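Local coordinates for maleylacetate reductase (Agrobacterium tumefaciens, PDB 3HL0), which probably catalyses the NADH-dependent reduction of maleylacetate to 3-oxoadipate in the catabolism of gamma-resorcylate, and belongs to the iron-containing alcohol dehydrogenase family, at residues Q44-A49 and V63-A68; L59-F64 and R84-D89; S98-G103 and A122-T127. All blocks are in the same frame, centred on the assembly; numbering follows the deposited sequence.

Interaction 1: Q44-A49 and V63-A68. With NAD (nicotinamide-adenine-dinucleotide), chain D.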
loop_
_atom_site.group_PDB
_atom_site.type_symbol
_atom_site.label_atom_id
_atom_site.label_comp_id
_atom_site.label_asym_id
_atom_site.label_seq_id
_atom_site.Cartn_x
_atom_site.Cartn_y
_atom_site.Cartn_z
ATOM N N GLN A 44 8.297 -4.916 -1.839
ATOM C CA GLN A 44 7.881 -5.501 -0.565
ATOM C C GLN A 44 8.074 -7.013 -0.507
ATOM O O GLN A 44 7.930 -7.630 0.570
ATOM C CB GLN A 44 6.424 -5.113 -0.257
ATOM C CG GLN A 44 6.242 -3.609 0.080
ATOM C CD GLN A 44 6.276 -2.698 -1.152
ATOM O OE1 GLN A 44 6.953 -1.674 -1.142
ATOM N NE2 GLN A 44 5.551 -3.077 -2.219
ATOM N N GLN A 45 8.381 -7.624 -1.654
ATOM C CA GLN A 45 8.643 -9.059 -1.704
ATOM C C GLN A 45 9.983 -9.375 -2.416
ATOM O O GLN A 45 10.212 -10.512 -2.850
ATOM C CB GLN A 45 7.475 -9.786 -2.356
ATOM C CG GLN A 45 6.244 -9.875 -1.451
ATOM C CD GLN A 45 5.035 -10.463 -2.182
ATOM O OE1 GLN A 45 4.355 -9.753 -2.941
ATOM N NE2 GLN A 45 4.775 -11.764 -1.969
ATOM N N LYS A 46 10.882 -8.401 -2.446
ATOM C CA LYS A 46 12.153 -8.505 -3.171
ATOM C C LYS A 46 13.070 -9.601 -2.599
ATOM O O LYS A 46 13.760 -10.321 -3.348
ATOM C CB LYS A 46 12.852 -7.157 -3.122
ATOM C CG LYS A 46 14.304 -7.163 -3.558
ATOM C CD LYS A 46 14.898 -5.783 -3.291
ATOM C CE LYS A 46 16.156 -5.537 -4.109
ATOM N NZ LYS A 46 17.421 -5.968 -3.418
ATOM N N GLY A 47 13.088 -9.697 -1.267
ATOM C CA GLY A 47 13.903 -10.714 -0.593
ATOM C C GLY A 47 13.496 -12.102 -1.050
ATOM O O GLY A 47 14.354 -12.932 -1.387
ATOM N N ASP A 48 12.191 -12.359 -1.076
ATOM C CA ASP A 48 11.679 -13.676 -1.483
ATOM C C ASP A 48 11.983 -13.996 -2.966
ATOM O O ASP A 48 12.349 -15.131 -3.308
ATOM C CB ASP A 48 10.197 -13.790 -1.165
ATOM C CG ASP A 48 9.920 -13.759 0.349
ATOM O OD1 ASP A 48 10.870 -13.930 1.159
ATOM O OD2 ASP A 48 8.748 -13.561 0.734
ATOM N N ALA A 49 11.876 -12.975 -3.811
ATOM C CA ALA A 49 12.179 -13.103 -5.240
ATOM C C ALA A 49 13.652 -13.424 -5.462
ATOM O O ALA A 49 14.022 -14.291 -6.271
ATOM C CB ALA A 49 11.812 -11.847 -5.956
ATOM N N VAL A 63 16.325 -11.032 -11.797
ATOM C CA VAL A 63 15.292 -10.622 -10.845
ATOM C C VAL A 63 14.929 -9.166 -11.107
ATOM O O VAL A 63 15.800 -8.298 -11.155
ATOM C CB VAL A 63 15.761 -10.745 -9.391
ATOM C CG1 VAL A 63 14.667 -10.279 -8.431
ATOM C CG2 VAL A 63 16.126 -12.173 -9.092
ATOM N N PHE A 64 13.648 -8.905 -11.350
ATOM C CA PHE A 64 13.178 -7.529 -11.507
ATOM C C PHE A 64 12.166 -7.309 -10.390
ATOM O O PHE A 64 11.089 -7.892 -10.410
ATOM C CB PHE A 64 12.493 -7.349 -12.870
ATOM C CG PHE A 64 12.026 -5.935 -13.126
ATOM C CD1 PHE A 64 12.913 -4.996 -13.664
ATOM C CD2 PHE A 64 10.724 -5.535 -12.811
ATOM C CE1 PHE A 64 12.496 -3.684 -13.899
ATOM C CE2 PHE A 64 10.301 -4.214 -13.051
ATOM C CZ PHE A 64 11.198 -3.297 -13.591
ATOM N N SER A 65 12.512 -6.471 -9.418
ATOM C CA SER A 65 11.727 -6.333 -8.190
ATOM C C SER A 65 11.085 -4.945 -8.058
ATOM O O SER A 65 10.908 -4.417 -6.944
ATOM C CB SER A 65 12.598 -6.636 -6.959
ATOM O OG SER A 65 13.743 -5.757 -6.911
ATOM N N GLU A 66 10.695 -4.374 -9.177
ATOM C CA GLU A 66 10.082 -3.038 -9.124
ATOM C C GLU A 66 8.632 -2.994 -9.579
ATOM O O GLU A 66 8.150 -1.951 -10.053
ATOM C CB GLU A 66 10.934 -2.037 -9.905
ATOM C CG GLU A 66 12.237 -1.687 -9.197
ATOM C CD GLU A 66 13.214 -1.012 -10.109
ATOM O OE1 GLU A 66 12.806 -0.068 -10.836
ATOM O OE2 GLU A 66 14.394 -1.422 -10.096
ATOM N N ALA A 67 7.921 -4.126 -9.436
ATOM C CA ALA A 67 6.516 -4.164 -9.820
ATOM C C ALA A 67 5.798 -3.099 -9.013
ATOM O O ALA A 67 6.089 -2.906 -7.824
ATOM C CB ALA A 67 5.919 -5.515 -9.545
ATOM N N ALA A 68 4.887 -2.396 -9.677
ATOM C CA ALA A 68 4.327 -1.169 -9.147
ATOM C C ALA A 68 2.809 -1.258 -9.135
ATOM O O ALA A 68 2.208 -1.951 -9.967
ATOM C CB ALA A 68 4.792 0.022 -10.008
HETATM P PA NAD D . -0.946 -6.213 -4.496
HETATM O O1A NAD D . -0.432 -7.206 -5.479
HETATM O O2A NAD D . -1.060 -4.801 -4.925
HETATM O O5B NAD D . -0.161 -6.415 -3.123
HETATM C C5B NAD D . -0.271 -5.403 -2.115
HETATM C C4B NAD D . 1.000 -5.453 -1.280
HETATM O O4B NAD D . 1.019 -6.672 -0.539
HETATM C C3B NAD D . 2.268 -5.409 -2.153
HETATM O O3B NAD D . 3.265 -4.527 -1.606
HETATM C C2B NAD D . 2.725 -6.849 -2.108
HETATM O O2B NAD D . 4.120 -6.998 -2.281
HETATM C C1B NAD D . 2.278 -7.307 -0.712
HETATM N N9A NAD D . 2.098 -8.775 -0.606
HETATM C C8A NAD D . 1.360 -9.588 -1.446
HETATM N N7A NAD D . 1.442 -10.863 -1.001
HETATM C C5A NAD D . 2.238 -10.898 0.112
HETATM C C6A NAD D . 2.656 -11.936 0.943
HETATM N N6A NAD D . 2.090 -13.171 0.959
HETATM N N1A NAD D . 3.499 -11.584 1.999
HETATM C C2A NAD D . 3.869 -10.275 2.216
HETATM N N3A NAD D . 3.452 -9.250 1.408
HETATM C C4A NAD D . 2.640 -9.575 0.360
HETATM O O3 NAD D . -2.470 -6.584 -4.036
HETATM P PN NAD D . -3.606 -7.488 -4.762
HETATM O O1N NAD D . -4.877 -7.096 -4.083
HETATM O O2N NAD D . -3.122 -8.865 -4.696
HETATM O O5D NAD D . -3.668 -6.987 -6.279
HETATM C C5D NAD D . -4.325 -5.779 -6.654
HETATM C C4D NAD D . -3.991 -5.527 -8.125
HETATM O O4D NAD D . -4.352 -6.685 -8.864
HETATM C C3D NAD D . -4.845 -4.386 -8.665
HETATM O O3D NAD D . -4.073 -3.702 -9.664
HETATM C C2D NAD D . -6.015 -5.111 -9.288
HETATM O O2D NAD D . -6.704 -4.369 -10.295
HETATM C C1D NAD D . -5.332 -6.348 -9.839
HETATM N N1N NAD D . -6.233 -7.475 -10.038
HETATM C C2N NAD D . -6.343 -7.949 -11.311
HETATM C C3N NAD D . -7.183 -9.015 -11.555
HETATM C C7N NAD D . -7.194 -9.467 -12.957
HETATM O O7N NAD D . -7.944 -10.558 -13.176
HETATM N N7N NAD D . -6.505 -8.814 -13.925
HETATM C C4N NAD D . -7.915 -9.680 -10.510
HETATM C C5N NAD D . -7.791 -9.172 -9.215
HETATM C C6N NAD D . -6.951 -8.065 -8.996
#

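Interaction 2: L59-F64 and R84-D89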
loop_
_atom_site.group_PDB
_atom_site.type_symbol
_atom_site.label_atom_id
_atom_site.label_comp_id
_atom_site.label_asym_id
_atom_site.label_seq_id
_atom_site.Cartn_x
_atom_site.Cartn_y
_atom_site.Cartn_z
ATOM N N LEU A 59 18.780 -21.656 -13.960
ATOM C CA LEU A 59 17.432 -21.497 -14.506
ATOM C C LEU A 59 16.905 -20.096 -14.282
ATOM O O LEU A 59 15.861 -19.742 -14.837
ATOM C CB LEU A 59 16.448 -22.539 -13.932
ATOM C CG LEU A 59 16.623 -23.991 -14.401
ATOM C CD1 LEU A 59 15.546 -24.884 -13.778
ATOM C CD2 LEU A 59 16.647 -24.155 -15.934
ATOM N N ALA A 60 17.586 -19.309 -13.446
ATOM C CA ALA A 60 17.153 -17.929 -13.213
ATOM C C ALA A 60 18.044 -16.988 -14.009
ATOM O O ALA A 60 19.281 -16.954 -13.823
ATOM C CB ALA A 60 17.134 -17.560 -11.708
ATOM N N ALA A 61 17.419 -16.276 -14.941
ATOM C CA ALA A 61 18.117 -15.313 -15.797
ATOM C C ALA A 61 18.285 -13.951 -15.122
ATOM O O ALA A 61 19.184 -13.188 -15.477
ATOM C CB ALA A 61 17.377 -15.167 -17.117
ATOM N N GLY A 62 17.466 -13.658 -14.125
ATOM C CA GLY A 62 17.486 -12.353 -13.456
ATOM C C GLY A 62 16.303 -12.156 -12.518
ATOM O O GLY A 62 15.409 -13.018 -12.447
ATOM N N VAL A 63 16.325 -11.032 -11.797
ATOM C CA VAL A 63 15.292 -10.622 -10.845
ATOM C C VAL A 63 14.929 -9.166 -11.107
ATOM O O VAL A 63 15.800 -8.298 -11.155
ATOM C CB VAL A 63 15.761 -10.745 -9.391
ATOM C CG1 VAL A 63 14.667 -10.279 -8.431
ATOM C CG2 VAL A 63 16.126 -12.173 -9.092
ATOM N N PHE A 64 13.648 -8.905 -11.350
ATOM C CA PHE A 64 13.178 -7.529 -11.507
ATOM C C PHE A 64 12.166 -7.309 -10.390
ATOM O O PHE A 64 11.089 -7.892 -10.410
ATOM C CB PHE A 64 12.493 -7.349 -12.870
ATOM C CG PHE A 64 12.026 -5.935 -13.126
ATOM C CD1 PHE A 64 12.913 -4.996 -13.664
ATOM C CD2 PHE A 64 10.724 -5.535 -12.811
ATOM C CE1 PHE A 64 12.496 -3.684 -13.899
ATOM C CE2 PHE A 64 10.301 -4.214 -13.051
ATOM C CZ PHE A 64 11.198 -3.297 -13.591
ATOM N N ARG A 84 14.618 -8.832 -21.916
ATOM C CA ARG A 84 15.445 -8.989 -23.113
ATOM C C ARG A 84 16.912 -9.118 -22.743
ATOM O O ARG A 84 17.587 -10.084 -23.167
ATOM C CB ARG A 84 15.186 -7.846 -24.109
ATOM C CG ARG A 84 13.771 -7.972 -24.690
ATOM C CD ARG A 84 13.388 -6.872 -25.658
ATOM N NE ARG A 84 12.098 -7.192 -26.257
ATOM C CZ ARG A 84 11.202 -6.302 -26.661
ATOM N NH1 ARG A 84 11.438 -5.000 -26.515
ATOM N NH2 ARG A 84 10.047 -6.720 -27.178
ATOM N N ALA A 85 17.405 -8.175 -21.944
ATOM C CA ALA A 85 18.836 -8.174 -21.584
ATOM C C ALA A 85 19.274 -9.467 -20.890
ATOM O O ALA A 85 20.398 -9.957 -21.088
ATOM C CB ALA A 85 19.179 -6.953 -20.739
ATOM N N ALA A 86 18.381 -10.016 -20.082
ATOM C CA ALA A 86 18.634 -11.282 -19.389
ATOM C C ALA A 86 18.579 -12.526 -20.282
ATOM O O ALA A 86 18.976 -13.620 -19.855
ATOM C CB ALA A 86 17.634 -11.435 -18.230
ATOM N N GLY A 87 18.064 -12.379 -21.505
ATOM C CA GLY A 87 17.844 -13.526 -22.386
ATOM C C GLY A 87 16.826 -14.494 -21.818
ATOM O O GLY A 87 16.886 -15.696 -22.079
ATOM N N ALA A 88 15.862 -13.951 -21.066
ATOM C CA ALA A 88 14.828 -14.752 -20.470
ATOM C C ALA A 88 13.896 -15.367 -21.505
ATOM O O ALA A 88 13.691 -14.817 -22.605
ATOM C CB ALA A 88 14.028 -13.909 -19.452
ATOM N N ASP A 89 13.313 -16.513 -21.164
ATOM C CA ASP A 89 12.291 -17.129 -22.026
ATOM C C ASP A 89 10.979 -17.320 -21.280
ATOM O O ASP A 89 9.981 -17.821 -21.831
ATOM C CB ASP A 89 12.804 -18.446 -22.681
ATOM C CG ASP A 89 13.288 -19.473 -21.670
ATOM O OD1 ASP A 89 13.103 -19.274 -20.443
ATOM O OD2 ASP A 89 13.888 -20.496 -22.099
#

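Interaction 3: S98-G103 and A122-T127. With NAD (nicotinamide-adenine-dinucleotide), chain D.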
loop_
_atom_site.group_PDB
_atom_site.type_symbol
_atom_site.label_atom_id
_atom_site.label_comp_id
_atom_site.label_asym_id
_atom_site.label_seq_id
_atom_site.Cartn_x
_atom_site.Cartn_y
_atom_site.Cartn_z
ATOM N N SER A 98 -0.663 -7.200 -8.274
ATOM C CA SER A 98 0.220 -6.240 -8.969
ATOM C C SER A 98 1.417 -6.909 -9.640
ATOM O O SER A 98 1.859 -6.484 -10.728
ATOM C CB SER A 98 0.674 -5.132 -8.012
ATOM O OG SER A 98 -0.465 -4.422 -7.533
ATOM N N THR A 99 1.953 -7.962 -9.042
ATOM C CA THR A 99 3.087 -8.671 -9.625
ATOM C C THR A 99 2.616 -9.552 -10.794
ATOM O O THR A 99 3.270 -9.590 -11.861
ATOM C CB THR A 99 3.791 -9.492 -8.549
ATOM O OG1 THR A 99 4.137 -8.560 -7.527
ATOM C CG2 THR A 99 5.097 -10.125 -9.100
ATOM N N THR A 100 1.483 -10.232 -10.609
ATOM C CA THR A 100 0.884 -10.981 -11.712
ATOM C C THR A 100 0.615 -10.071 -12.884
ATOM O O THR A 100 0.895 -10.463 -14.049
ATOM C CB THR A 100 -0.421 -11.665 -11.258
ATOM O OG1 THR A 100 -0.093 -12.462 -10.124
ATOM C CG2 THR A 100 -0.977 -12.557 -12.402
ATOM N N GLY A 101 0.124 -8.849 -12.611
ATOM C CA GLY A 101 -0.161 -7.890 -13.696
ATOM C C GLY A 101 1.111 -7.496 -14.474
ATOM O O GLY A 101 1.102 -7.434 -15.696
ATOM N N LEU A 102 2.226 -7.309 -13.772
ATOM C CA LEU A 102 3.497 -7.017 -14.462
ATOM C C LEU A 102 3.898 -8.178 -15.388
ATOM O O LEU A 102 4.279 -7.960 -16.545
ATOM C CB LEU A 102 4.613 -6.658 -13.446
ATOM C CG LEU A 102 5.968 -6.425 -14.151
ATOM C CD1 LEU A 102 5.912 -5.241 -15.154
ATOM C CD2 LEU A 102 7.102 -6.224 -13.102
ATOM N N GLY A 103 3.787 -9.412 -14.898
ATOM C CA GLY A 103 4.124 -10.573 -15.740
ATOM C C GLY A 103 3.228 -10.662 -16.959
ATOM O O GLY A 103 3.683 -11.024 -18.063
ATOM N N ALA A 122 -6.179 -12.404 -4.791
ATOM C CA ALA A 122 -6.737 -11.615 -5.926
ATOM C C ALA A 122 -7.237 -12.477 -7.087
ATOM O O ALA A 122 -8.220 -12.111 -7.746
ATOM C CB ALA A 122 -5.648 -10.613 -6.460
ATOM N N GLY A 123 -6.529 -13.585 -7.374
ATOM C CA GLY A 123 -7.030 -14.491 -8.421
ATOM C C GLY A 123 -6.635 -14.161 -9.854
ATOM O O GLY A 123 -7.045 -14.875 -10.765
ATOM N N SER A 124 -5.854 -13.086 -10.058
ATOM C CA SER A 124 -5.428 -12.669 -11.440
ATOM C C SER A 124 -4.708 -13.784 -12.179
ATOM O O SER A 124 -4.732 -13.837 -13.435
ATOM C CB SER A 124 -4.461 -11.503 -11.304
ATOM O OG SER A 124 -4.133 -10.955 -12.586
ATOM N N GLU A 125 -4.037 -14.654 -11.422
ATOM C CA GLU A 125 -3.240 -15.760 -11.994
ATOM C C GLU A 125 -4.012 -16.703 -12.941
ATOM O O GLU A 125 -3.376 -17.418 -13.755
ATOM C CB GLU A 125 -2.549 -16.557 -10.904
ATOM C CG GLU A 125 -3.550 -17.236 -9.966
ATOM C CD GLU A 125 -3.984 -16.383 -8.755
ATOM O OE1 GLU A 125 -3.787 -15.146 -8.721
ATOM O OE2 GLU A 125 -4.550 -16.991 -7.821
ATOM N N VAL A 126 -5.348 -16.731 -12.814
ATOM C CA VAL A 126 -6.174 -17.575 -13.698
ATOM C C VAL A 126 -7.210 -16.774 -14.480
ATOM O O VAL A 126 -8.280 -17.287 -14.868
ATOM C CB VAL A 126 -6.866 -18.757 -12.941
ATOM C CG1 VAL A 126 -5.824 -19.847 -12.556
ATOM C CG2 VAL A 126 -7.611 -18.219 -11.719
ATOM N N THR A 127 -6.868 -15.522 -14.773
ATOM C CA THR A 127 -7.720 -14.741 -15.658
ATOM C C THR A 127 -6.941 -14.213 -16.859
ATOM O O THR A 127 -5.712 -14.028 -16.793
ATOM C CB THR A 127 -8.378 -13.493 -14.971
ATOM O OG1 THR A 127 -7.462 -12.388 -15.031
ATOM C CG2 THR A 127 -8.835 -13.780 -13.569
HETATM P PA NAD D . -0.946 -6.213 -4.496
HETATM O O1A NAD D . -0.432 -7.206 -5.479
HETATM O O2A NAD D . -1.060 -4.801 -4.925
HETATM O O5B NAD D . -0.161 -6.415 -3.123
HETATM C C5B NAD D . -0.271 -5.403 -2.115
HETATM C C4B NAD D . 1.000 -5.453 -1.280
HETATM O O4B NAD D . 1.019 -6.672 -0.539
HETATM C C3B NAD D . 2.268 -5.409 -2.153
HETATM O O3B NAD D . 3.265 -4.527 -1.606
HETATM C C2B NAD D . 2.725 -6.849 -2.108
HETATM O O2B NAD D . 4.120 -6.998 -2.281
HETATM C C1B NAD D . 2.278 -7.307 -0.712
HETATM N N9A NAD D . 2.098 -8.775 -0.606
HETATM C C8A NAD D . 1.360 -9.588 -1.446
HETATM N N7A NAD D . 1.442 -10.863 -1.001
HETATM C C5A NAD D . 2.238 -10.898 0.112
HETATM C C6A NAD D . 2.656 -11.936 0.943
HETATM N N6A NAD D . 2.090 -13.171 0.959
HETATM N N1A NAD D . 3.499 -11.584 1.999
HETATM C C2A NAD D . 3.869 -10.275 2.216
HETATM N N3A NAD D . 3.452 -9.250 1.408
HETATM C C4A NAD D . 2.640 -9.575 0.360
HETATM O O3 NAD D . -2.470 -6.584 -4.036
HETATM P PN NAD D . -3.606 -7.488 -4.762
HETATM O O1N NAD D . -4.877 -7.096 -4.083
HETATM O O2N NAD D . -3.122 -8.865 -4.696
HETATM O O5D NAD D . -3.668 -6.987 -6.279
HETATM C C5D NAD D . -4.325 -5.779 -6.654
HETATM C C4D NAD D . -3.991 -5.527 -8.125
HETATM O O4D NAD D . -4.352 -6.685 -8.864
HETATM C C3D NAD D . -4.845 -4.386 -8.665
HETATM O O3D NAD D . -4.073 -3.702 -9.664
HETATM C C2D NAD D . -6.015 -5.111 -9.288
HETATM O O2D NAD D . -6.704 -4.369 -10.295
HETATM C C1D NAD D . -5.332 -6.348 -9.839
HETATM N N1N NAD D . -6.233 -7.475 -10.038
HETATM C C2N NAD D . -6.343 -7.949 -11.311
HETATM C C3N NAD D . -7.183 -9.015 -11.555
HETATM C C7N NAD D . -7.194 -9.467 -12.957
HETATM O O7N NAD D . -7.944 -10.558 -13.176
HETATM N N7N NAD D . -6.505 -8.814 -13.925
HETATM C C4N NAD D . -7.915 -9.680 -10.510
HETATM C C5N NAD D . -7.791 -9.172 -9.215
HETATM C C6N NAD D . -6.951 -8.065 -8.996
HETATM O O HOH W 1 -2.329 -12.782 -8.622
#

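Interaction 1: Q44-A49 and V63-A68
In the beta-alpha-beta unit made of strand 37-40, helix 46-56 and strand 60-64, Lys-46 and Ala-49 of the first helical turn pack over the end of the last strand and the loop that follows it. Lys-46 lays its aliphatic chain alongside Ser-65: CG lies 3.7 Å from Ser-65 OG, and CB and CG also meet Ser-65 CB. With CG anti to the backbone N (chi1 167°), the lysine chain runs extended past the serine and bends only at its last torsion. Its ammonium group forms a salt bridge to Glu-50 and a hydrogen bond to the carbonyl O of Gly-136 of the second subunit. One helical turn on, the methyl of Ala-49 points at the strand and meets one branch of Val-63, CB to CG1 at 4.1 Å.

Just before the helix, two glutamines hold the adenosine ribose of NAD. Gln-44 NE2 donates to O3B of NAD over 2.8 Å, a bent bond of 139°, its amide brought there by a bend at chi2 (77°). Gln-45, the N-cap residue, accepts from O2B of NAD through OE1 at 2.8 Å. Its amide lies nearly parallel to the adenine, over one face, with NE2 3.4 Å from C5A of NAD; NE2 is hydrogen-bonded to Thr-119 OG1, so both ends of the amide have a partner, consistent with the orientation modelled. The glutamines thus bind the ribose diol and Lys-46 reaches the second subunit, while helix meets strand and loop through van der Waals contact alone.

Interaction 2: L59-F64 and R84-D89
Ala-61 turns its methyl group into the chain reversal at 86-88, and it has the most surface buried of any residue in this contact. Its CB sits 3.5 Å from the carbonyl O of Ala-86 and 3.9 Å from Ala-86 CB. The approach is reciprocal, since the methyl of Ala-86 points back at the strand and lies 3.6 Å from Ala-61 O. Each methyl thus touches both the side chain and the backbone oxygen of the other alanine, and the CA atoms of Ala-61 and Ala-86 come within 5.4 Å. Ala-88 adds a lighter touch, its CB 4.3 Å from Ala-61 CB. At Gly-62, next along the strand, there is no side chain to stand between the strand and the methyl of Ala-86.

The second segment owes its shape to a Schellman motif that finishes helix 73-85. Gly-87 takes a positive phi of 63° and its N bonds to Arg-84 O at 2.9 Å; the chain leaves the helix there and leads on to strand 90-95. Strand 60-64 is the outermost strand on its side of the parallel six-stranded sheet in this chain, hydrogen-bonded through its backbone to strand 37-40, and Ala-61 also packs on Arg-36. Beyond Ala-88, the carboxylate of Asp-89 receives the backbone N-H groups of Ser-35 and Arg-36, one on each oxygen.

Interaction 3: S98-G103 and A122-T127
Helix 97-110 meets the loop between strands 113-118 and 129-134 where the methyl of Thr-100 presses against Ser-124. The helical segment begins with Ser-98, which grips the adenosine-side phosphate of NAD twice: its backbone N donates to O1A at 2.8 Å in a nearly straight bond of 165°, and its OG donates to O2A at 2.7 Å. Both belong to the helix's first turn, whose positive dipole end would be expected to favour the charged phosphate.

At Thr-100, a chi1 of -55° puts OG1 beside the backbone N and leaves CG2 anti to it, directed at Ser-124, whose OG is 3.5 Å from CG2; Glu-125 N is a little farther off. The hydroxyl branch, OG1, bonds to Gly-96 O, just before the helix begins, and also to a water at 2.7 Å. That water donates to Glu-125 OE1, so it bridges helix and loop where the protein groups do not bond directly. The other carboxylate oxygen, OE2, is held by Tyr-153 OH.

Across from the helix, the loop lines the nicotinamide end. Ser-124 OG lies 3.4 Å from C7N of NAD, and Thr-127 OG1 donates to the carboxamide oxygen O7N of NAD at 2.6 Å, the same OG1 being bonded to Ile-129 N. Lys-104, one residue past the helical segment, ties the loop down through the carbonyl oxygens of Ser-124 and Thr-127. Thr-100 and Glu-125 both pack on Val-116 of strand 113-118, Leu-102 faces helix 73-85, and Val-126 and Thr-127 lean on helix 215-234.

How the interactions relate
All three contacts lie in the N-terminal part of the chain that carries the parallel sheet. Interactions 1 and 2, with centres about 14 Å apart, overlap at Val-63 and Phe-64 on strand 60-64, an outermost strand of that sheet: interaction 1 uses its C-terminal end, at Val-63, and the loop after it, and interaction 2 uses Ala-61. Interaction 3 follows along the chain, its centre about 14 Å from that of interaction 1 and about 19 Å from that of interaction 2. Phe-64 CD2 packs 3.7 Å from Leu-102 CD2 of interaction 3. Interaction 2 lies at the surface, away from the coenzyme, whereas interactions 1 and 3 together grip the ribose, phosphate and nicotinamide parts of one NAD.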